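Local coordinates for structural protein ORF273 (Acidianus two-tailed virus, PDB 4ART) that is a virion structural protein of an archaeal virus, stable to heat and acid, whose detailed role in the particle is not established, at residues Y58-R63 against S71-E76. Numbering follows the deposited sequence.
Sequences YYYILR and SDYDIE. With GOL (glycerol), chain C.
Tyr-60 and Leu-62 on the strand and Tyr-73 on the helix illustrate how a short helix is seated on a sheet by a few side chains. Strand 58-62 runs second in the seven-stranded mixed sheet, beside the outermost strand 67-69, which leads directly into helix 70-78; the axes of strand 58-62 and of the helical segment 71-76 come within 8.4 Å, their N-to-C directions 60° apart. The apolar part centres on Tyr-73. Its CG is turned anti to the backbone N (chi1 -164°), which lays the ring along the strand, its CB and CD1 end against Tyr-60 and its CE2, CZ and OH end against Leu-62. Tyr-60 CD2 meets Tyr-73 CD1 at 3.6 Å, with the ring planes steeply inclined at 79° in an oblique pairing, while CB of Tyr-73 lies in plane at the edge of the Tyr-60 ring. Leu-62 approaches Tyr-73 from the opposite direction, and both its methyls reach the phenolic end, CD2 coming within 3.7 Å of CZ. The Tyr-73 hydroxyl itself is hydrogen-bonded to the carbonyl of Ser-83, so this buried polar atom is satisfied.

The direct polar link lies at the far end of Tyr-60, whose OH donates over 2.8 Å to OD1 of Asp-74, which accepts through its syn lone pair, the one on the side of OD2; ring and carboxylate planes are strongly tilted. An indirect link runs through a bound glycerol, probably from the crystallisation liquor: its O1 hydrogen-bonds to Tyr-58 O at 3.2 Å and, weakly, to N and OG of Ser-71.

On the other side of the strand, Ile-61 packs against helix 23-44, so the sheet is covered on both faces here. Glycerol aside, the chemistry implies a graded interface, from packing around the buried Tyr-73 and Leu-62 to the partly exposed Tyr-60 reaching out to an exposed aspartate, where the bond would favour the ionised carboxylate.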
loop_
_atom_site.group_PDB
_atom_site.type_symbol
_atom_site.label_atom_id
_atom_site.label_comp_id
_atom_site.label_asym_id
_atom_site.label_seq_id
_atom_site.Cartn_x
_atom_site.Cartn_y
_atom_site.Cartn_z
ATOM N N TYR A 58 -7.006 -12.785 -2.315
ATOM C CA TYR A 58 -8.249 -12.273 -2.883
ATOM C C TYR A 58 -9.246 -13.376 -3.160
ATOM O O TYR A 58 -8.870 -14.428 -3.679
ATOM C CB TYR A 58 -7.985 -11.425 -4.141
ATOM C CG TYR A 58 -7.064 -10.249 -3.891
ATOM C CD1 TYR A 58 -7.541 -9.075 -3.323
ATOM C CD2 TYR A 58 -5.706 -10.327 -4.187
ATOM C CE1 TYR A 58 -6.694 -8.001 -3.063
ATOM C CE2 TYR A 58 -4.845 -9.256 -3.931
ATOM C CZ TYR A 58 -5.347 -8.090 -3.381
ATOM O OH TYR A 58 -4.506 -7.036 -3.120
ATOM N N TYR A 59 -10.511 -13.138 -2.801
ATOM C CA TYR A 59 -11.565 -14.120 -3.003
ATOM C C TYR A 59 -12.856 -13.487 -3.446
ATOM O O TYR A 59 -13.102 -12.313 -3.176
ATOM C CB TYR A 59 -11.899 -14.848 -1.693
ATOM C CG TYR A 59 -10.765 -15.575 -1.027
ATOM C CD1 TYR A 59 -10.536 -16.926 -1.280
ATOM C CD2 TYR A 59 -10.000 -14.957 -0.041
ATOM C CE1 TYR A 59 -9.514 -17.613 -0.636
ATOM C CE2 TYR A 59 -8.973 -15.634 0.605
ATOM C CZ TYR A 59 -8.748 -16.963 0.314
ATOM O OH TYR A 59 -7.763 -17.625 0.972
ATOM N N TYR A 60 -13.729 -14.307 -4.046
ATOM C CA TYR A 60 -15.094 -13.904 -4.324
ATOM C C TYR A 60 -16.030 -14.808 -3.517
ATOM O O TYR A 60 -15.780 -16.005 -3.385
ATOM C CB TYR A 60 -15.449 -14.043 -5.801
ATOM C CG TYR A 60 -14.632 -13.201 -6.764
ATOM C CD1 TYR A 60 -14.488 -11.831 -6.574
ATOM C CD2 TYR A 60 -14.123 -13.750 -7.935
ATOM C CE1 TYR A 60 -13.785 -11.043 -7.495
ATOM C CE2 TYR A 60 -13.438 -12.972 -8.864
ATOM C CZ TYR A 60 -13.252 -11.622 -8.631
ATOM O OH TYR A 60 -12.552 -10.870 -9.548
ATOM N N ILE A 61 -17.101 -14.238 -2.991
ATOM C CA ILE A 61 -18.148 -14.995 -2.332
ATOM C C ILE A 61 -19.334 -14.862 -3.260
ATOM O O ILE A 61 -19.700 -13.747 -3.662
ATOM C CB ILE A 61 -18.474 -14.618 -0.851
ATOM C CG1 ILE A 61 -17.204 -14.667 0.022
ATOM C CG2 ILE A 61 -19.561 -15.549 -0.269
ATOM C CD1 ILE A 61 -17.374 -14.180 1.473
ATOM N N LEU A 62 -19.881 -16.014 -3.654
ATOM C CA LEU A 62 -21.011 -16.089 -4.552
ATOM C C LEU A 62 -22.296 -15.937 -3.773
ATOM O O LEU A 62 -22.296 -15.995 -2.531
ATOM C CB LEU A 62 -20.979 -17.382 -5.404
ATOM C CG LEU A 62 -19.863 -17.500 -6.460
ATOM C CD1 LEU A 62 -20.175 -18.575 -7.474
ATOM C CD2 LEU A 62 -19.380 -16.165 -7.018
ATOM N N ARG A 63 -23.384 -15.674 -4.490
ATOM C CA ARG A 63 -24.689 -15.415 -3.899
ATOM C C ARG A 63 -25.192 -16.666 -3.113
ATOM O O ARG A 63 -25.923 -16.519 -2.151
ATOM C CB ARG A 63 -25.637 -14.929 -5.033
ATOM C CG ARG A 63 -26.925 -14.244 -4.607
ATOM C CD ARG A 63 -26.787 -12.859 -4.002
ATOM N NE ARG A 63 -28.045 -12.410 -3.393
ATOM C CZ ARG A 63 -28.474 -12.756 -2.179
ATOM N NH1 ARG A 63 -27.746 -13.568 -1.414
ATOM N NH2 ARG A 63 -29.636 -12.303 -1.724
ATOM N N SER A 71 -8.402 -14.949 -8.545
ATOM C CA SER A 71 -7.543 -15.171 -9.718
ATOM C C SER A 71 -8.041 -16.354 -10.549
ATOM O O SER A 71 -8.183 -16.226 -11.766
ATOM C CB SER A 71 -6.091 -15.401 -9.293
ATOM O OG SER A 71 -6.025 -16.444 -8.327
ATOM N N ASP A 72 -8.308 -17.497 -9.878
ATOM C CA ASP A 72 -8.811 -18.724 -10.506
ATOM C C ASP A 72 -10.203 -18.465 -11.098
ATOM O O ASP A 72 -10.441 -18.807 -12.255
ATOM C CB ASP A 72 -8.909 -19.880 -9.471
ATOM C CG ASP A 72 -7.613 -20.377 -8.839
ATOM O OD1 ASP A 72 -6.541 -20.230 -9.475
ATOM O OD2 ASP A 72 -7.680 -20.972 -7.735
ATOM N N TYR A 73 -11.098 -17.818 -10.308
ATOM C CA TYR A 73 -12.474 -17.523 -10.690
ATOM C C TYR A 73 -12.539 -16.683 -11.958
ATOM O O TYR A 73 -13.347 -16.978 -12.851
ATOM C CB TYR A 73 -13.257 -16.889 -9.524
ATOM C CG TYR A 73 -14.751 -16.920 -9.724
ATOM C CD1 TYR A 73 -15.400 -15.925 -10.453
ATOM C CD2 TYR A 73 -15.519 -17.952 -9.205
ATOM C CE1 TYR A 73 -16.773 -15.957 -10.654
ATOM C CE2 TYR A 73 -16.899 -17.984 -9.384
ATOM C CZ TYR A 73 -17.519 -16.986 -10.119
ATOM O OH TYR A 73 -18.866 -17.038 -10.356
ATOM N N ASP A 74 -11.645 -15.679 -12.068
ATOM C CA ASP A 74 -11.524 -14.819 -13.249
ATOM C C ASP A 74 -11.207 -15.618 -14.505
ATOM O O ASP A 74 -11.699 -15.251 -15.572
ATOM C CB ASP A 74 -10.482 -13.706 -13.031
ATOM C CG ASP A 74 -10.916 -12.612 -12.045
ATOM O OD1 ASP A 74 -12.136 -12.430 -11.851
ATOM O OD2 ASP A 74 -10.035 -11.936 -11.483
ATOM N N ILE A 75 -10.381 -16.703 -14.385
ATOM C CA ILE A 75 -10.012 -17.594 -15.498
ATOM C C ILE A 75 -11.242 -18.410 -15.911
ATOM O O ILE A 75 -11.520 -18.525 -17.104
ATOM C CB ILE A 75 -8.780 -18.493 -15.167
ATOM C CG1 ILE A 75 -7.521 -17.680 -14.724
ATOM C CG2 ILE A 75 -8.467 -19.512 -16.273
ATOM C CD1 ILE A 75 -6.567 -16.963 -15.748
ATOM N N GLU A 76 -11.994 -18.935 -14.929
ATOM C CA GLU A 76 -13.235 -19.691 -15.161
ATOM C C GLU A 76 -14.310 -18.828 -15.845
ATOM O O GLU A 76 -15.044 -19.337 -16.687
ATOM C CB GLU A 76 -13.762 -20.321 -13.857
ATOM C CG GLU A 76 -12.832 -21.359 -13.242
ATOM C CD GLU A 76 -12.596 -22.603 -14.079
ATOM O OE1 GLU A 76 -13.386 -23.565 -13.935
ATOM O OE2 GLU A 76 -11.633 -22.613 -14.881
HETATM C C1 GOL C . -5.356 -15.082 -5.349
HETATM O O1 GOL C . -6.536 -14.461 -5.841
HETATM C C2 GOL C . -4.436 -14.093 -4.667
HETATM O O2 GOL C . -3.353 -14.804 -4.062
HETATM C C3 GOL C . -3.865 -13.058 -5.609
HETATM O O3 GOL C . -3.034 -12.138 -4.900
#